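Local coordinates for DsbA-like disulfide oxidoreductase (PDB 6EEZ), which acts as a DsbA-like thiol-disulfide exchange protein of the thioredoxin superfamily, a homotrimeric isomerase that probably rearranges disulfide bonds in its substrates, at residues V35-F40 and G62-I67; L162-S167 and R179-E184; I67-P72 and N145-L150. One frame throughout, in Å; residues are numbered along the deposited sequence.

Contact 1 of 3, residues V35-F40 and G62-I67; sequences VIAVGF and GKIKYI
A37 and Y66 pair across two parallel central strands, and the methyl CB of A37 lies 3.7 Å from CD2 of the tyrosine ring. Further along, the ring reaches the residue two places on from A37 in strand 36-41: its OH approaches CA of G39 to 3.5 Å, at a position that carries no side chain. I64 also touches A37, beside the ring. Its CG1 sits between the backbone N and the carbonyl carbon (chi1 71°), and the extended branch beyond carries CD1 to 3.9 Å from A37 CB, while CG2 turns to V35 CG1. This side of the strands packs on helices 52-60 and 175-185, through I55 and I59 against Y66 and V182 against I64.

I36, V38, K65 and I67 project from the other face. There the CG2 branch of I36, anti to its backbone N, meets CD1 of I67 at 3.8 Å. The K65 chain runs alongside I36 and bends at chi3 (82°), with CE 4.0 Å from I36 CG2; the lysine has a cation-pi partner in Y27. V38 and I67 lie side by side in looser contact.

Four main-chain bonds fix the parallel register, alternating in direction. I67 N to A37 O (2.8 Å) and G39 N to I67 O (2.9 Å) are both nearly straight, at 173°.

Chemically, the pairing satisfies four N-H groups and four carbonyls while the side chains add mainly apolar contact. The Y66 hydroxyl is the exception: it is buried with no partner in the model, which probably carries a desolvation cost.

Contact 2 of 3, residues L162-S167 and R179-E184; sequences LIIGDS and RKKVDE
K181 reaches out of its helix to the D166-S167 corner and brings its ammonium up against two oxygens. Its CG stands anti to the backbone N, and the chain then bends once, at chi2 (71°), before running straight to NZ. NZ donates to S167 OG at 2.7 Å and to D166 OD1 at 2.9 Å; the second bond is a salt bridge in which the carboxylate oxygen is met nearly end-on to its C-O bond. The aspartate and lysine side chains cross at about a right angle, with D166 CG turned between its own backbone N and carbonyl carbon (chi1 58°). On the helix itself E184 OE2 lies 3.4 Å from the same NZ, a weak salt bridge that completes a D166-K181-E184 network.

Apart from this polar end the contact is apolar. I164 points at the helix, and its CD1 approaches V182 CG2 at 4.2 Å, while L178 and L185 of the same helix also touch it.

The corner is a type II' turn from I164 to S167, with G165 at positive phi and mutual backbone bonds between I164 and S167. A tight hairpin joining strands 161-164 and 167-170, followed by a packed helix 175-185, is the C-terminal beta-beta-alpha unit of the thioredoxin fold.

Contact 3 of 3, residues I67-P72 and N145-L150; sequences IFRDAP and NNSRLL
R69 with S147, and R148 with P72, form a largely polar strand-to-helix contact where the end of strand 65-70 passes across helix 137-154. The axes of strand 67-70 and helix 145-150 are nearly perpendicular (91°) and approach to 8.2 Å. Most of the intervening chain is helical, consistent with the helical insertion of DsbA-like proteins, so the contact joins the thioredoxin core to the helix that closes this insertion.

The R69 chain bends at chi2 (-57°), and its NH1 donates to S147 OG over 2.7 Å, with the hydroxyl near the guanidinium edge although tilted somewhat from its plane. L150 CD2 lies over one face of the same group, 3.9 Å from NH1, and Y25 makes a cation-pi contact with it. S147 OG is engaged again by a water at 2.9 Å, which in turn donates to D70 O at 2.8 Å.

R148, extended from CG to NE, grips P72 O side-on with two nitrogens. NE, at 2.9 Å, comes nearly in line with the carbonyl bond; NH2, at 3.1 Å, lies above the carbonyl plane, 46° out of it. The oxygen itself sits in the plane of the guanidinium.

Each segment thus contributes one arginine, and both donate to uncharged oxygens of the other segment. The bonds to S147 and the water tie down the strand end, and the R148 grip on P72 O holds the loop that follows, with no ion pair between the two segments.

How the contacts relate
Contacts 1 and 3 share I67 and strand 65-70; their centres lie 15 Å apart. Strand 36-41 connects them further: G39 O and R69 N are 2.8 Å apart, a probable hydrogen bond, and F40 CZ packs on L150 CD2 at 3.7 Å. Contact 2 lies 9 Å from contact 1 between centres, joined by a probable bond between V38 N and I163 O and by the K63-D183 salt bridge, NZ to OD1 2.9 Å. Contacts 2 and 3, 20 Å apart between centres, do not touch; the sheet links them. Beyond strand 36-41 comes the disulfide C45-C48, at the start of helix 46-50, a CxxC arrangement consistent with the redox site of the thioredoxin family.

Contact 1 of 3, residues V35-F40 and G62-I67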
ATOM      1  N   VAL A  35     -10.992  -4.612 -12.112  1.00 36.99           N
ATOM      2  CA  VAL A  35     -10.830  -3.260 -11.604  1.00 36.11           C
ATOM      3  C   VAL A  35      -9.882  -3.283 -10.416  1.00 35.10           C
ATOM      4  O   VAL A  35     -10.280  -3.577  -9.289  1.00 35.28           O
ATOM      5  CB  VAL A  35     -12.175  -2.643 -11.196  1.00 36.84           C
ATOM      6  CG1 VAL A  35     -11.993  -1.185 -10.779  1.00 36.73           C
ATOM      7  CG2 VAL A  35     -13.168  -2.751 -12.350  1.00 37.99           C
ATOM      8  N   ILE A  36      -8.627  -2.969 -10.690  1.00 31.26           N
ATOM      9  CA  ILE A  36      -7.551  -3.132  -9.739  1.00 30.68           C
ATOM     10  C   ILE A  36      -7.038  -1.772  -9.275  1.00 30.42           C
ATOM     11  O   ILE A  36      -6.629  -0.937 -10.087  1.00 31.04           O
ATOM     12  CB  ILE A  36      -6.413  -3.949 -10.375  1.00 30.58           C
ATOM     13  CG1 ILE A  36      -6.957  -5.309 -10.830  1.00 31.49           C
ATOM     14  CG2 ILE A  36      -5.231  -4.095  -9.443  1.00 29.93           C
ATOM     15  CD1 ILE A  36      -5.995  -6.116 -11.635  1.00 32.13           C
ATOM     16  N   ALA A  37      -7.088  -1.545  -7.969  1.00 31.08           N
ATOM     17  CA  ALA A  37      -6.528  -0.338  -7.393  1.00 30.42           C
ATOM     18  C   ALA A  37      -5.148  -0.655  -6.831  1.00 30.01           C
ATOM     19  O   ALA A  37      -4.928  -1.753  -6.321  1.00 30.17           O
ATOM     20  CB  ALA A  37      -7.442   0.202  -6.319  1.00 30.57           C
ATOM     21  N   VAL A  38      -4.215   0.290  -6.940  1.00 26.93           N
ATOM     22  CA  VAL A  38      -2.872   0.116  -6.399  1.00 26.86           C
ATOM     23  C   VAL A  38      -2.477   1.328  -5.554  1.00 26.60           C
ATOM     24  O   VAL A  38      -2.271   2.430  -6.078  1.00 26.23           O
ATOM     25  CB  VAL A  38      -1.844  -0.103  -7.512  1.00 26.84           C
ATOM     26  CG1 VAL A  38      -0.531  -0.556  -6.924  1.00 27.28           C
ATOM     27  CG2 VAL A  38      -2.364  -1.124  -8.556  1.00 27.67           C
ATOM     28  N   GLY A  39      -2.379   1.118  -4.236  1.00 27.10           N
ATOM     29  CA  GLY A  39      -2.196   2.215  -3.292  1.00 27.32           C
ATOM     30  C   GLY A  39      -0.749   2.301  -2.857  1.00 27.83           C
ATOM     31  O   GLY A  39      -0.132   1.269  -2.599  1.00 28.70           O
ATOM     32  N   PHE A  40      -0.209   3.523  -2.823  1.00 27.96           N
ATOM     33  CA  PHE A  40       1.184   3.782  -2.412  1.00 29.04           C
ATOM     34  C   PHE A  40       1.207   4.636  -1.155  1.00 29.67           C
ATOM     35  O   PHE A  40       0.739   5.766  -1.180  1.00 28.85           O
ATOM     36  CB  PHE A  40       1.969   4.478  -3.528  1.00 28.47           C
ATOM     37  CG  PHE A  40       2.153   3.639  -4.766  1.00 27.99           C
ATOM     38  CD1 PHE A  40       1.146   3.546  -5.707  1.00 27.35           C
ATOM     39  CD2 PHE A  40       3.340   2.952  -4.986  1.00 28.64           C
ATOM     40  CE1 PHE A  40       1.314   2.791  -6.857  1.00 27.26           C
ATOM     41  CE2 PHE A  40       3.517   2.191  -6.111  1.00 28.49           C
ATOM     42  CZ  PHE A  40       2.496   2.112  -7.065  1.00 27.85           C
ATOM     43  N   GLY A  62     -16.446  -4.194  -2.281  1.00 38.97           N
ATOM     44  CA  GLY A  62     -16.459  -5.530  -2.862  1.00 39.21           C
ATOM     45  C   GLY A  62     -16.131  -5.602  -4.350  1.00 38.66           C
ATOM     46  O   GLY A  62     -16.114  -6.684  -4.941  1.00 38.76           O
ATOM     47  N   LYS A  63     -15.860  -4.459  -4.962  1.00 40.50           N
ATOM     48  CA  LYS A  63     -15.806  -4.392  -6.420  1.00 40.83           C
ATOM     49  C   LYS A  63     -14.407  -4.525  -7.019  1.00 39.88           C
ATOM     50  O   LYS A  63     -14.271  -4.787  -8.213  1.00 40.48           O
ATOM     51  CB  LYS A  63     -16.447  -3.083  -6.884  1.00 41.38           C
ATOM     52  CG  LYS A  63     -17.920  -3.007  -6.529  1.00 43.07           C
ATOM     53  CD  LYS A  63     -18.600  -1.854  -7.210  1.00 44.39           C
ATOM     54  CE  LYS A  63     -20.103  -1.935  -7.001  1.00 47.41           C
ATOM     55  NZ  LYS A  63     -20.771  -0.656  -7.361  1.00 48.91           N
ATOM     56  N   ILE A  64     -13.374  -4.362  -6.202  1.00 34.38           N
ATOM     57  CA  ILE A  64     -12.022  -4.207  -6.715  1.00 33.01           C
ATOM     58  C   ILE A  64     -11.033  -5.187  -6.117  1.00 32.21           C
ATOM     59  O   ILE A  64     -11.323  -5.871  -5.132  1.00 32.55           O
ATOM     60  CB  ILE A  64     -11.482  -2.765  -6.468  1.00 33.57           C
ATOM     61  CG1 ILE A  64     -11.198  -2.532  -4.983  1.00 33.30           C
ATOM     62  CG2 ILE A  64     -12.451  -1.738  -7.018  1.00 34.66           C
ATOM     63  CD1 ILE A  64     -10.705  -1.150  -4.654  1.00 32.56           C
ATOM     64  N   LYS A  65      -9.855  -5.241  -6.736  1.00 34.31           N
ATOM     65  CA  LYS A  65      -8.687  -5.768  -6.076  1.00 33.69           C
ATOM     66  C   LYS A  65      -7.878  -4.549  -5.677  1.00 33.09           C
ATOM     67  O   LYS A  65      -7.684  -3.640  -6.483  1.00 33.12           O
ATOM     68  CB  LYS A  65      -7.872  -6.713  -6.966  1.00 33.56           C
ATOM     69  CG  LYS A  65      -6.702  -7.366  -6.221  1.00 33.94           C
ATOM     70  CD  LYS A  65      -5.970  -8.430  -7.047  1.00 35.22           C
ATOM     71  CE  LYS A  65      -4.942  -7.809  -8.019  1.00 34.92           C
ATOM     72  NZ  LYS A  65      -3.782  -8.730  -8.351  1.00 35.75           N
ATOM     73  N   TYR A  66      -7.423  -4.529  -4.434  1.00 30.81           N
ATOM     74  CA  TYR A  66      -6.600  -3.446  -3.924  1.00 30.41           C
ATOM     75  C   TYR A  66      -5.227  -3.980  -3.541  1.00 30.49           C
ATOM     76  O   TYR A  66      -5.087  -4.758  -2.596  1.00 30.95           O
ATOM     77  CB  TYR A  66      -7.263  -2.787  -2.733  1.00 30.98           C
ATOM     78  CG  TYR A  66      -6.623  -1.462  -2.318  1.00 30.55           C
ATOM     79  CD1 TYR A  66      -5.438  -1.432  -1.582  1.00 30.54           C
ATOM     80  CD2 TYR A  66      -7.216  -0.254  -2.653  1.00 30.56           C
ATOM     81  CE1 TYR A  66      -4.848  -0.204  -1.194  1.00 30.70           C
ATOM     82  CE2 TYR A  66      -6.646   0.956  -2.277  1.00 30.79           C
ATOM     83  CZ  TYR A  66      -5.471   0.973  -1.547  1.00 30.70           C
ATOM     84  OH  TYR A  66      -4.946   2.176  -1.188  1.00 30.62           O
ATOM     85  N   ILE A  67      -4.215  -3.550  -4.283  1.00 29.67           N
ATOM     86  CA  ILE A  67      -2.834  -3.939  -4.028  1.00 30.20           C
ATOM     87  C   ILE A  67      -2.167  -2.872  -3.159  1.00 30.09           C
ATOM     88  O   ILE A  67      -2.377  -1.686  -3.376  1.00 29.23           O
ATOM     89  CB  ILE A  67      -2.068  -4.121  -5.347  1.00 30.59           C
ATOM     90  CG1 ILE A  67      -2.748  -5.202  -6.171  1.00 30.90           C
ATOM     91  CG2 ILE A  67      -0.594  -4.456  -5.104  1.00 31.71           C
ATOM     92  CD1 ILE A  67      -2.197  -5.353  -7.550  1.00 31.37           C
TER

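Contact 2 of 3, residues L162-S167 and R179-E184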
ATOM      1  N   LEU A 162      -2.873   6.932  -5.441  1.00 29.48           N
ATOM      2  CA  LEU A 162      -3.619   5.739  -5.787  1.00 29.06           C
ATOM      3  C   LEU A 162      -3.892   5.642  -7.290  1.00 29.80           C
ATOM      4  O   LEU A 162      -4.405   6.565  -7.936  1.00 31.98           O
ATOM      5  CB  LEU A 162      -4.934   5.718  -5.001  1.00 30.03           C
ATOM      6  CG  LEU A 162      -5.902   4.548  -5.197  1.00 30.00           C
ATOM      7  CD1 LEU A 162      -5.240   3.261  -4.755  1.00 28.47           C
ATOM      8  CD2 LEU A 162      -7.190   4.768  -4.411  1.00 31.34           C
ATOM      9  N   ILE A 163      -3.527   4.497  -7.835  1.00 25.93           N
ATOM     10  CA  ILE A 163      -3.831   4.153  -9.204  1.00 26.32           C
ATOM     11  C   ILE A 163      -5.060   3.288  -9.254  1.00 27.09           C
ATOM     12  O   ILE A 163      -5.123   2.261  -8.596  1.00 25.64           O
ATOM     13  CB  ILE A 163      -2.670   3.393  -9.858  1.00 25.78           C
ATOM     14  CG1 ILE A 163      -1.417   4.254  -9.857  1.00 25.88           C
ATOM     15  CG2 ILE A 163      -3.048   2.942 -11.279  1.00 26.55           C
ATOM     16  CD1 ILE A 163      -0.189   3.499 -10.367  1.00 26.05           C
ATOM     17  N   ILE A 164      -6.039   3.702 -10.041  1.00 26.31           N
ATOM     18  CA  ILE A 164      -7.146   2.817 -10.398  1.00 27.71           C
ATOM     19  C   ILE A 164      -7.296   2.813 -11.915  1.00 29.31           C
ATOM     20  O   ILE A 164      -7.571   3.849 -12.505  1.00 30.65           O
ATOM     21  CB  ILE A 164      -8.480   3.271  -9.775  1.00 29.30           C
ATOM     22  CG1 ILE A 164      -8.343   3.487  -8.260  1.00 27.90           C
ATOM     23  CG2 ILE A 164      -9.561   2.278 -10.091  1.00 30.57           C
ATOM     24  CD1 ILE A 164      -9.614   4.106  -7.604  1.00 29.37           C
ATOM     25  N   GLY A 165      -7.160   1.641 -12.525  1.00 31.46           N
ATOM     26  CA  GLY A 165      -7.317   1.511 -13.957  1.00 33.14           C
ATOM     27  C   GLY A 165      -6.239   2.322 -14.677  1.00 32.42           C
ATOM     28  O   GLY A 165      -5.053   2.045 -14.504  1.00 30.63           O
ATOM     29  N   ASP A 166      -6.649   3.339 -15.436  1.00 39.29           N
ATOM     30  CA  ASP A 166      -5.713   4.187 -16.175  1.00 39.66           C
ATOM     31  C   ASP A 166      -5.591   5.568 -15.548  1.00 39.64           C
ATOM     32  O   ASP A 166      -5.069   6.498 -16.181  1.00 40.41           O
ATOM     33  CB  ASP A 166      -6.146   4.316 -17.643  1.00 42.02           C
ATOM     34  CG  ASP A 166      -7.547   4.874 -17.799  1.00 44.60           C
ATOM     35  OD1 ASP A 166      -8.248   5.039 -16.772  1.00 45.06           O
ATOM     36  OD2 ASP A 166      -7.959   5.128 -18.959  1.00 46.41           O
ATOM     37  N   SER A 167      -6.046   5.680 -14.301  1.00 33.36           N
ATOM     38  CA  SER A 167      -6.057   6.938 -13.566  1.00 34.21           C
ATOM     39  C   SER A 167      -5.154   6.952 -12.339  1.00 32.59           C
ATOM     40  O   SER A 167      -4.898   5.930 -11.714  1.00 30.47           O
ATOM     41  CB  SER A 167      -7.478   7.262 -13.127  1.00 36.30           C
ATOM     42  OG  SER A 167      -8.311   7.453 -14.257  1.00 37.95           O
ATOM     43  N   ARG A 179     -15.007   6.176  -5.763  1.00 39.35           N
ATOM     44  CA  ARG A 179     -16.131   5.251  -5.976  1.00 39.99           C
ATOM     45  C   ARG A 179     -16.757   5.380  -7.372  1.00 42.37           C
ATOM     46  O   ARG A 179     -17.145   4.382  -7.974  1.00 42.35           O
ATOM     47  CB  ARG A 179     -17.219   5.455  -4.902  1.00 40.29           C
ATOM     48  CG  ARG A 179     -16.935   4.710  -3.596  1.00 38.71           C
ATOM     49  CD  ARG A 179     -18.010   4.929  -2.545  1.00 40.53           C
ATOM     50  NE  ARG A 179     -17.853   4.003  -1.414  1.00 39.86           N
ATOM     51  CZ  ARG A 179     -18.442   4.153  -0.227  1.00 41.15           C
ATOM     52  NH1 ARG A 179     -19.225   5.197  -0.005  1.00 43.22           N
ATOM     53  NH2 ARG A 179     -18.231   3.269   0.740  1.00 40.88           N
ATOM     54  N   LYS A 180     -16.870   6.610  -7.858  1.00 47.60           N
ATOM     55  CA  LYS A 180     -17.394   6.876  -9.190  1.00 50.00           C
ATOM     56  C   LYS A 180     -16.465   6.294 -10.272  1.00 49.34           C
ATOM     57  O   LYS A 180     -16.934   5.717 -11.255  1.00 50.44           O
ATOM     58  CB  LYS A 180     -17.583   8.391  -9.383  1.00 51.97           C
ATOM     59  CG  LYS A 180     -18.014   8.819 -10.793  1.00 53.86           C
ATOM     60  CD  LYS A 180     -18.412  10.300 -10.870  1.00 55.71           C
ATOM     61  CE  LYS A 180     -17.532  11.081 -11.866  1.00 56.29           C
ATOM     62  NZ  LYS A 180     -18.127  12.397 -12.270  1.00 58.33           N
ATOM     63  N   LYS A 181     -15.153   6.442 -10.092  1.00 43.77           N
ATOM     64  CA  LYS A 181     -14.203   5.866 -11.036  1.00 42.96           C
ATOM     65  C   LYS A 181     -14.301   4.351 -11.038  1.00 41.96           C
ATOM     66  O   LYS A 181     -14.316   3.728 -12.096  1.00 42.81           O
ATOM     67  CB  LYS A 181     -12.776   6.289 -10.710  1.00 42.14           C
ATOM     68  CG  LYS A 181     -11.728   5.699 -11.650  1.00 41.64           C
ATOM     69  CD  LYS A 181     -11.777   6.289 -13.047  1.00 43.05           C
ATOM     70  CE  LYS A 181     -10.744   5.595 -13.932  1.00 42.11           C
ATOM     71  NZ  LYS A 181     -10.490   6.191 -15.287  1.00 42.85           N
ATOM     72  N   VAL A 182     -14.362   3.755  -9.855  1.00 38.68           N
ATOM     73  CA  VAL A 182     -14.560   2.308  -9.746  1.00 37.85           C
ATOM     74  C   VAL A 182     -15.839   1.833 -10.430  1.00 40.13           C
ATOM     75  O   VAL A 182     -15.851   0.781 -11.050  1.00 40.51           O
ATOM     76  CB  VAL A 182     -14.615   1.862  -8.285  1.00 35.93           C
ATOM     77  CG1 VAL A 182     -15.162   0.416  -8.168  1.00 35.88           C
ATOM     78  CG2 VAL A 182     -13.256   1.972  -7.661  1.00 33.57           C
ATOM     79  N   ASP A 183     -16.923   2.584 -10.292  1.00 48.94           N
ATOM     80  CA  ASP A 183     -18.206   2.175 -10.876  1.00 51.16           C
ATOM     81  C   ASP A 183     -18.173   2.322 -12.384  1.00 53.01           C
ATOM     82  O   ASP A 183     -18.675   1.475 -13.119  1.00 54.30           O
ATOM     83  CB  ASP A 183     -19.367   3.001 -10.311  1.00 52.15           C
ATOM     84  CG  ASP A 183     -19.876   2.472  -9.003  1.00 51.76           C
ATOM     85  OD1 ASP A 183     -19.277   1.505  -8.481  1.00 50.26           O
ATOM     86  OD2 ASP A 183     -20.889   3.012  -8.501  1.00 53.13           O
ATOM     87  N   GLU A 184     -17.605   3.435 -12.826  1.00 54.24           N
ATOM     88  CA  GLU A 184     -17.421   3.706 -14.238  1.00 55.29           C
ATOM     89  C   GLU A 184     -16.679   2.543 -14.893  1.00 54.73           C
ATOM     90  O   GLU A 184     -17.078   2.056 -15.950  1.00 56.26           O
ATOM     91  CB  GLU A 184     -16.671   5.031 -14.395  1.00 55.00           C
ATOM     92  CG  GLU A 184     -15.999   5.302 -15.730  1.00 55.60           C
ATOM     93  CD  GLU A 184     -14.929   6.378 -15.610  1.00 55.42           C
ATOM     94  OE1 GLU A 184     -15.210   7.425 -14.985  1.00 55.90           O
ATOM     95  OE2 GLU A 184     -13.802   6.163 -16.112  1.00 54.98           O
TER

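Contact 3 of 3, residues I67-P72 and N145-L150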
ATOM      1  N   ILE A  67      -4.215  -3.550  -4.283  1.00 29.67           N
ATOM      2  CA  ILE A  67      -2.834  -3.939  -4.028  1.00 30.20           C
ATOM      3  C   ILE A  67      -2.167  -2.872  -3.159  1.00 30.09           C
ATOM      4  O   ILE A  67      -2.377  -1.686  -3.376  1.00 29.23           O
ATOM      5  CB  ILE A  67      -2.068  -4.121  -5.347  1.00 30.59           C
ATOM      6  CG1 ILE A  67      -2.748  -5.202  -6.171  1.00 30.90           C
ATOM      7  CG2 ILE A  67      -0.594  -4.456  -5.104  1.00 31.71           C
ATOM      8  CD1 ILE A  67      -2.197  -5.353  -7.550  1.00 31.37           C
ATOM      9  N   PHE A  68      -1.375  -3.304  -2.180  1.00 32.85           N
ATOM     10  CA  PHE A  68      -0.702  -2.403  -1.226  1.00 33.08           C
ATOM     11  C   PHE A  68       0.773  -2.298  -1.555  1.00 33.44           C
ATOM     12  O   PHE A  68       1.501  -3.302  -1.520  1.00 34.49           O
ATOM     13  CB  PHE A  68      -0.856  -2.893   0.214  1.00 33.99           C
ATOM     14  CG  PHE A  68      -2.287  -3.003   0.670  1.00 33.89           C
ATOM     15  CD1 PHE A  68      -2.981  -1.887   1.119  1.00 33.98           C
ATOM     16  CD2 PHE A  68      -2.936  -4.225   0.644  1.00 33.89           C
ATOM     17  CE1 PHE A  68      -4.309  -1.983   1.545  1.00 34.08           C
ATOM     18  CE2 PHE A  68      -4.276  -4.336   1.073  1.00 33.96           C
ATOM     19  CZ  PHE A  68      -4.954  -3.201   1.513  1.00 33.91           C
ATOM     20  N   ARG A  69       1.203  -1.082  -1.898  1.00 32.85           N
ATOM     21  CA  ARG A  69       2.617  -0.799  -2.104  1.00 33.32           C
ATOM     22  C   ARG A  69       3.201   0.030  -0.988  1.00 33.36           C
ATOM     23  O   ARG A  69       2.924   1.211  -0.860  1.00 32.13           O
ATOM     24  CB  ARG A  69       2.820  -0.088  -3.425  1.00 32.71           C
ATOM     25  CG  ARG A  69       2.552  -0.999  -4.572  1.00 33.84           C
ATOM     26  CD  ARG A  69       3.451  -2.212  -4.480  1.00 36.14           C
ATOM     27  NE  ARG A  69       3.629  -2.774  -5.798  1.00 37.05           N
ATOM     28  CZ  ARG A  69       4.678  -2.594  -6.586  1.00 37.42           C
ATOM     29  NH1 ARG A  69       5.726  -1.900  -6.196  1.00 37.20           N
ATOM     30  NH2 ARG A  69       4.675  -3.168  -7.769  1.00 37.65           N
ATOM     31  N   ASP A  70       4.010  -0.635  -0.176  1.00 35.39           N
ATOM     32  CA  ASP A  70       4.680  -0.010   0.947  1.00 35.93           C
ATOM     33  C   ASP A  70       5.852   0.782   0.396  1.00 35.49           C
ATOM     34  O   ASP A  70       6.820   0.192  -0.090  1.00 36.10           O
ATOM     35  CB  ASP A  70       5.132  -1.073   1.952  1.00 37.27           C
ATOM     36  CG  ASP A  70       3.974  -1.639   2.748  1.00 37.70           C
ATOM     37  OD1 ASP A  70       3.400  -0.897   3.571  1.00 38.07           O
ATOM     38  OD2 ASP A  70       3.615  -2.812   2.532  1.00 37.65           O
ATOM     39  N   ALA A  71       5.745   2.105   0.447  1.00 31.96           N
ATOM     40  CA  ALA A  71       6.745   2.988  -0.173  1.00 31.30           C
ATOM     41  C   ALA A  71       7.280   3.962   0.853  1.00 32.36           C
ATOM     42  O   ALA A  71       6.991   5.157   0.795  1.00 32.19           O
ATOM     43  CB  ALA A  71       6.148   3.730  -1.343  1.00 29.33           C
ATOM     44  N   PRO A  72       8.050   3.448   1.816  1.00 33.59           N
ATOM     45  CA  PRO A  72       8.630   4.295   2.856  1.00 35.42           C
ATOM     46  C   PRO A  72       9.608   5.319   2.263  1.00 36.20           C
ATOM     47  O   PRO A  72      10.566   4.915   1.585  1.00 36.55           O
ATOM     48  CB  PRO A  72       9.341   3.290   3.761  1.00 36.53           C
ATOM     49  CG  PRO A  72       9.650   2.143   2.863  1.00 35.69           C
ATOM     50  CD  PRO A  72       8.505   2.051   1.923  1.00 33.83           C
ATOM     51  N   ASN A 145      12.460  -1.769  -2.453  1.00 41.41           N
ATOM     52  CA  ASN A 145      13.256  -1.048  -3.427  1.00 40.54           C
ATOM     53  C   ASN A 145      12.489  -0.917  -4.727  1.00 39.63           C
ATOM     54  O   ASN A 145      12.506   0.146  -5.369  1.00 38.60           O
ATOM     55  CB  ASN A 145      14.590  -1.750  -3.669  1.00 41.71           C
ATOM     56  CG  ASN A 145      15.563  -1.537  -2.539  1.00 42.23           C
ATOM     57  OD1 ASN A 145      15.456  -0.563  -1.789  1.00 41.35           O
ATOM     58  ND2 ASN A 145      16.532  -2.442  -2.412  1.00 43.62           N
ATOM     59  N   ASN A 146      11.786  -1.982  -5.105  1.00 40.67           N
ATOM     60  CA  ASN A 146      11.065  -1.960  -6.364  1.00 39.77           C
ATOM     61  C   ASN A 146       9.917  -0.983  -6.289  1.00 38.66           C
ATOM     62  O   ASN A 146       9.644  -0.302  -7.264  1.00 37.86           O
ATOM     63  CB  ASN A 146      10.591  -3.361  -6.752  1.00 39.79           C
ATOM     64  CG  ASN A 146      11.712  -4.210  -7.344  1.00 40.40           C
ATOM     65  OD1 ASN A 146      12.759  -3.692  -7.766  1.00 40.79           O
ATOM     66  ND2 ASN A 146      11.500  -5.511  -7.387  1.00 40.79           N
ATOM     67  N   SER A 147       9.284  -0.850  -5.125  1.00 36.61           N
ATOM     68  CA  SER A 147       8.209   0.135  -4.974  1.00 34.93           C
ATOM     69  C   SER A 147       8.738   1.560  -4.972  1.00 33.62           C
ATOM     70  O   SER A 147       8.097   2.464  -5.519  1.00 31.62           O
ATOM     71  CB  SER A 147       7.421  -0.100  -3.688  1.00 34.72           C
ATOM     72  OG  SER A 147       6.668  -1.287  -3.760  1.00 35.62           O
ATOM     73  N   ARG A 148       9.890   1.780  -4.345  1.00 39.60           N
ATOM     74  CA  ARG A 148      10.475   3.108  -4.338  1.00 38.28           C
ATOM     75  C   ARG A 148      10.824   3.558  -5.760  1.00 38.72           C
ATOM     76  O   ARG A 148      10.577   4.698  -6.139  1.00 36.71           O
ATOM     77  CB  ARG A 148      11.726   3.143  -3.462  1.00 39.04           C
ATOM     78  CG  ARG A 148      11.431   3.128  -1.978  1.00 38.98           C
ATOM     79  CD  ARG A 148      12.719   2.915  -1.195  1.00 40.57           C
ATOM     80  NE  ARG A 148      12.570   3.360   0.191  1.00 40.07           N
ATOM     81  CZ  ARG A 148      13.479   3.162   1.136  1.00 41.49           C
ATOM     82  NH1 ARG A 148      14.601   2.509   0.843  1.00 43.40           N
ATOM     83  NH2 ARG A 148      13.271   3.629   2.368  1.00 41.31           N
ATOM     84  N   LEU A 149      11.411   2.661  -6.543  1.00 42.93           N
ATOM     85  CA  LEU A 149      11.765   2.986  -7.917  1.00 43.78           C
ATOM     86  C   LEU A 149      10.503   3.255  -8.744  1.00 42.93           C
ATOM     87  O   LEU A 149      10.490   4.151  -9.601  1.00 42.93           O
ATOM     88  CB  LEU A 149      12.588   1.857  -8.534  1.00 45.52           C
ATOM     89  CG  LEU A 149      14.068   1.878  -8.165  1.00 46.30           C
ATOM     90  CD1 LEU A 149      14.721   0.515  -8.385  1.00 47.79           C
ATOM     91  CD2 LEU A 149      14.805   2.941  -8.978  1.00 46.33           C
ATOM     92  N   LEU A 150       9.441   2.490  -8.470  1.00 36.59           N
ATOM     93  CA  LEU A 150       8.184   2.690  -9.159  1.00 35.31           C
ATOM     94  C   LEU A 150       7.613   4.059  -8.828  1.00 32.56           C
ATOM     95  O   LEU A 150       7.173   4.777  -9.732  1.00 31.75           O
ATOM     96  CB  LEU A 150       7.166   1.595  -8.803  1.00 34.61           C
ATOM     97  CG  LEU A 150       5.856   1.640  -9.591  1.00 31.97           C
ATOM     98  CD1 LEU A 150       6.113   1.641 -11.086  1.00 32.81           C
ATOM     99  CD2 LEU A 150       4.979   0.443  -9.227  1.00 30.59           C
TER
HETATM  100  O   HOH W   1       6.580  -2.380  -1.077  1.00 32.32           O